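Long-range contact in single-stranded DNA-binding protein (Thermoanaerobacter tengcongensis, PDB 4GS3), which probably binds single-stranded DNA through the oligonucleotide/oligosaccharide-binding (OB) domain that makes up this N-terminal piece of a longer primosome protein, PriB: residues G32-L40 / Y51-F61. Residues are numbered along the deposited sequence; the frame is centred on the assembly and turned at random.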
loop_
_atom_site.group_PDB
_atom_site.type_symbol
_atom_site.label_atom_id
_atom_site.label_comp_id
_atom_site.label_asym_id
_atom_site.label_seq_id
_atom_site.Cartn_x
_atom_site.Cartn_y
_atom_site.Cartn_z
ATOM N N GLY A 32 15.423 -9.255 -8.899
ATOM C CA GLY A 32 15.403 -9.971 -7.641
ATOM C C GLY A 32 14.667 -9.297 -6.487
ATOM O O GLY A 32 14.305 -9.994 -5.530
ATOM N N GLU A 33 14.435 -8.002 -6.531
ATOM C CA GLU A 33 13.593 -7.323 -5.528
ATOM C C GLU A 33 12.138 -7.714 -5.682
ATOM O O GLU A 33 11.561 -7.619 -6.746
ATOM C CB GLU A 33 13.811 -5.792 -5.698
ATOM C CG GLU A 33 13.069 -4.971 -4.626
ATOM C CD GLU A 33 13.262 -3.480 -4.693
ATOM O OE1 GLU A 33 13.994 -2.946 -5.590
ATOM O OE2 GLU A 33 12.759 -2.694 -3.859
ATOM N N LYS A 34 11.477 -8.126 -4.621
ATOM C CA LYS A 34 10.098 -8.617 -4.616
ATOM C C LYS A 34 9.138 -7.459 -4.283
ATOM O O LYS A 34 9.353 -6.716 -3.318
ATOM C CB LYS A 34 9.907 -9.734 -3.610
ATOM C CG LYS A 34 10.799 -10.960 -3.807
ATOM C CD LYS A 34 10.699 -11.886 -2.590
ATOM C CE LYS A 34 11.112 -13.329 -2.878
ATOM N NZ LYS A 34 12.591 -13.443 -3.062
ATOM N N PHE A 35 8.093 -7.322 -5.077
ATOM C CA PHE A 35 7.037 -6.376 -4.901
ATOM C C PHE A 35 5.709 -7.115 -4.664
ATOM O O PHE A 35 5.430 -8.172 -5.237
ATOM C CB PHE A 35 6.928 -5.391 -6.087
ATOM C CG PHE A 35 8.114 -4.443 -6.145
ATOM C CD1 PHE A 35 9.304 -4.893 -6.724
ATOM C CD2 PHE A 35 8.026 -3.169 -5.614
ATOM C CE1 PHE A 35 10.385 -4.042 -6.777
ATOM C CE2 PHE A 35 9.131 -2.347 -5.676
ATOM C CZ PHE A 35 10.307 -2.785 -6.228
ATOM N N PHE A 36 4.901 -6.456 -3.843
ATOM C CA PHE A 36 3.611 -6.963 -3.441
ATOM C C PHE A 36 2.541 -5.878 -3.638
ATOM O O PHE A 36 2.827 -4.697 -3.441
ATOM C CB PHE A 36 3.622 -7.343 -1.992
ATOM C CG PHE A 36 4.602 -8.461 -1.695
ATOM C CD1 PHE A 36 5.944 -8.153 -1.525
ATOM C CD2 PHE A 36 4.186 -9.743 -1.637
ATOM C CE1 PHE A 36 6.852 -9.149 -1.284
ATOM C CE2 PHE A 36 5.105 -10.766 -1.349
ATOM C CZ PHE A 36 6.421 -10.457 -1.185
ATOM N N ASN A 37 1.358 -6.296 -3.985
ATOM C CA ASN A 37 0.204 -5.428 -4.064
ATOM C C ASN A 37 -0.787 -5.795 -2.975
ATOM O O ASN A 37 -0.923 -6.973 -2.626
ATOM C CB ASN A 37 -0.515 -5.679 -5.410
ATOM C CG ASN A 37 0.255 -5.240 -6.620
ATOM O OD1 ASN A 37 0.874 -4.182 -6.666
ATOM N ND2 ASN A 37 0.202 -6.054 -7.654
ATOM N N PHE A 38 -1.531 -4.815 -2.458
ATOM C CA PHE A 38 -2.611 -5.084 -1.538
ATOM C C PHE A 38 -3.584 -3.907 -1.591
ATOM O O PHE A 38 -3.238 -2.830 -2.058
ATOM C CB PHE A 38 -2.135 -5.347 -0.118
ATOM C CG PHE A 38 -1.512 -4.199 0.597
ATOM C CD1 PHE A 38 -0.174 -3.890 0.432
ATOM C CD2 PHE A 38 -2.254 -3.422 1.463
ATOM C CE1 PHE A 38 0.428 -2.874 1.130
ATOM C CE2 PHE A 38 -1.661 -2.393 2.171
ATOM C CZ PHE A 38 -0.314 -2.139 2.005
ATOM N N ILE A 39 -4.783 -4.104 -1.045
ATOM C CA ILE A 39 -5.763 -3.048 -0.928
ATOM C C ILE A 39 -5.835 -2.544 0.497
ATOM O O ILE A 39 -5.859 -3.337 1.443
ATOM C CB ILE A 39 -7.147 -3.593 -1.353
ATOM C CG1 ILE A 39 -7.105 -4.117 -2.797
ATOM C CG2 ILE A 39 -8.250 -2.543 -1.149
ATOM C CD1 ILE A 39 -6.635 -3.129 -3.827
ATOM N N LEU A 40 -5.868 -1.224 0.636
ATOM C CA LEU A 40 -6.010 -0.544 1.915
ATOM C C LEU A 40 -7.425 -0.003 2.022
ATOM O O LEU A 40 -7.891 0.685 1.102
ATOM C CB LEU A 40 -4.978 0.599 2.005
ATOM C CG LEU A 40 -4.798 1.199 3.395
ATOM C CD1 LEU A 40 -3.996 0.265 4.269
ATOM C CD2 LEU A 40 -4.153 2.577 3.286
ATOM N N TYR A 51 -11.326 2.012 -1.031
ATOM C CA TYR A 51 -10.537 0.819 -1.185
ATOM C C TYR A 51 -9.439 1.137 -2.194
ATOM O O TYR A 51 -9.714 1.321 -3.387
ATOM C CB TYR A 51 -11.389 -0.369 -1.673
ATOM C CG TYR A 51 -12.391 -0.703 -0.590
ATOM C CD1 TYR A 51 -11.973 -1.334 0.565
ATOM C CD2 TYR A 51 -13.722 -0.395 -0.709
ATOM C CE1 TYR A 51 -12.818 -1.682 1.582
ATOM C CE2 TYR A 51 -14.633 -0.695 0.343
ATOM C CZ TYR A 51 -14.142 -1.325 1.461
ATOM O OH TYR A 51 -14.970 -1.638 2.509
ATOM N N LEU A 52 -8.207 1.260 -1.706
ATOM C CA LEU A 52 -7.138 1.889 -2.446
ATOM C C LEU A 52 -5.994 0.923 -2.697
ATOM O O LEU A 52 -5.599 0.178 -1.812
ATOM C CB LEU A 52 -6.629 3.135 -1.731
ATOM C CG LEU A 52 -7.731 4.137 -1.432
ATOM C CD1 LEU A 52 -7.246 5.323 -0.675
ATOM C CD2 LEU A 52 -8.438 4.622 -2.694
ATOM N N PRO A 53 -5.450 0.939 -3.911
ATOM C CA PRO A 53 -4.360 0.008 -4.272
ATOM C C PRO A 53 -3.013 0.505 -3.808
ATOM O O PRO A 53 -2.640 1.663 -4.037
ATOM C CB PRO A 53 -4.425 0.036 -5.787
ATOM C CG PRO A 53 -4.847 1.461 -6.111
ATOM C CD PRO A 53 -5.849 1.777 -5.044
ATOM N N ILE A 54 -2.276 -0.382 -3.150
ATOM C CA ILE A 54 -0.939 -0.116 -2.682
ATOM C C ILE A 54 0.032 -1.122 -3.337
ATOM O O ILE A 54 -0.305 -2.296 -3.484
ATOM C CB ILE A 54 -0.819 -0.248 -1.149
ATOM C CG1 ILE A 54 -1.980 0.413 -0.394
ATOM C CG2 ILE A 54 0.514 0.265 -0.667
ATOM C CD1 ILE A 54 -2.159 1.897 -0.604
ATOM N N THR A 55 1.228 -0.665 -3.637
ATOM C CA THR A 55 2.341 -1.509 -4.060
ATOM C C THR A 55 3.499 -1.241 -3.141
ATOM O O THR A 55 3.804 -0.071 -2.879
ATOM C CB THR A 55 2.719 -1.261 -5.514
ATOM O OG1 THR A 55 1.599 -1.599 -6.346
ATOM C CG2 THR A 55 3.975 -2.041 -5.934
ATOM N N ILE A 56 4.133 -2.292 -2.657
ATOM C CA ILE A 56 5.223 -2.129 -1.746
ATOM C C ILE A 56 6.307 -3.147 -2.009
ATOM O O ILE A 56 6.061 -4.329 -2.280
ATOM C CB ILE A 56 4.671 -2.229 -0.307
ATOM C CG1 ILE A 56 5.740 -1.837 0.699
ATOM C CG2 ILE A 56 4.075 -3.608 0.019
ATOM C CD1 ILE A 56 5.130 -1.386 2.039
ATOM N N SER A 57 7.548 -2.675 -1.892
ATOM C CA SER A 57 8.735 -3.504 -1.936
ATOM C C SER A 57 8.928 -4.228 -0.613
ATOM O O SER A 57 8.710 -3.663 0.441
ATOM C CB SER A 57 9.961 -2.642 -2.124
ATOM O OG SER A 57 11.122 -3.444 -2.002
ATOM N N ASN A 58 9.398 -5.464 -0.678
ATOM C CA ASN A 58 9.658 -6.105 0.617
ATOM C C ASN A 58 10.870 -5.480 1.293
ATOM O O ASN A 58 10.984 -5.737 2.474
ATOM C CB ASN A 58 9.812 -7.605 0.581
ATOM C CG ASN A 58 11.037 -8.085 -0.127
ATOM O OD1 ASN A 58 11.618 -7.334 -0.896
ATOM N ND2 ASN A 58 11.413 -9.310 0.108
ATOM N N ARG A 59 11.619 -4.616 0.671
ATOM C CA ARG A 59 12.596 -3.824 1.433
ATOM C C ARG A 59 11.951 -2.956 2.489
ATOM O O ARG A 59 12.582 -2.623 3.452
ATOM C CB ARG A 59 13.398 -2.854 0.565
ATOM C CG ARG A 59 13.812 -3.322 -0.781
ATOM C CD ARG A 59 15.057 -2.667 -1.323
ATOM N NE ARG A 59 16.008 -3.740 -1.235
ATOM C CZ ARG A 59 16.934 -3.856 -0.289
ATOM N NH1 ARG A 59 17.660 -4.957 -0.237
ATOM N NH2 ARG A 59 17.091 -2.891 0.611
ATOM N N LEU A 60 10.724 -2.501 2.278
ATOM C CA LEU A 60 10.191 -1.506 3.206
ATOM C C LEU A 60 9.443 -1.939 4.425
ATOM O O LEU A 60 9.017 -1.142 5.270
ATOM C CB LEU A 60 9.103 -0.707 2.448
ATOM C CG LEU A 60 9.670 0.411 1.625
ATOM C CD1 LEU A 60 8.470 1.134 1.006
ATOM C CD2 LEU A 60 10.527 1.427 2.364
ATOM N N PHE A 61 9.185 -3.247 4.387
ATOM C CA PHE A 61 8.345 -3.702 5.531
ATOM C C PHE A 61 9.098 -4.836 6.193
ATOM O O PHE A 61 8.513 -5.611 6.966
ATOM C CB PHE A 61 6.923 -4.010 5.122
ATOM C CG PHE A 61 6.653 -5.179 4.186
ATOM C CD1 PHE A 61 6.648 -5.040 2.798
ATOM C CD2 PHE A 61 6.402 -6.443 4.721
ATOM C CE1 PHE A 61 6.384 -6.099 1.952
ATOM C CE2 PHE A 61 6.151 -7.505 3.873
ATOM C CZ PHE A 61 6.194 -7.358 2.503
#
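Residues 33-40 and 51-57 are most of the two strands, 33-43 and 49-57, of an antiparallel beta hairpin of an OB domain, and F36, F38 and L40 form hydrogen-bonded pairs with I56, I54 and L52 respectively. The backbone bonds are short and fairly straight, as in L40 N to L52 O at 2.8 Å. The face bearing these six residues is apolar and turns inward, toward L16 of strand 14-20 and V97 and A99 of strand 93-105. There the branched I54 packs against the F38 ring: its CB lies over one face, offset toward the rim, 3.8 Å from the centroid, while I56 CG2 meets the ring edge. F38 chi1 of 67° sets CG between its backbone N and carbonyl carbon and carries the ring across to I54. Beyond the strand end, F61 turns its edge to the face of F36 in an offset T-shaped pair, planes 79° apart. The other face is more polar. T55 OG1 donates to N37 OD1 at 2.7 Å and also bonds T96 OG1; the N37 and T55 side chains lie side by side. At the hairpin's far end the extended E33 chain reaches S57, whose OG donates to the anti lone pair of OE2 at 2.6 Å and accepts from R59 N in an ST turn. E33 OE2 also lies 4.3 Å from R59 NE, too far for a salt bridge. Replacing E33 by an alanine would probably leave the S57 hydroxyl without its acceptor and remove a carboxylate near R59. P53, which has no N-H to give, suits a non-hydrogen-bonded position opposite I39. Such a long, twisted hairpin within a curled sheet is typical of the OB-fold barrel of single-stranded DNA-binding proteins.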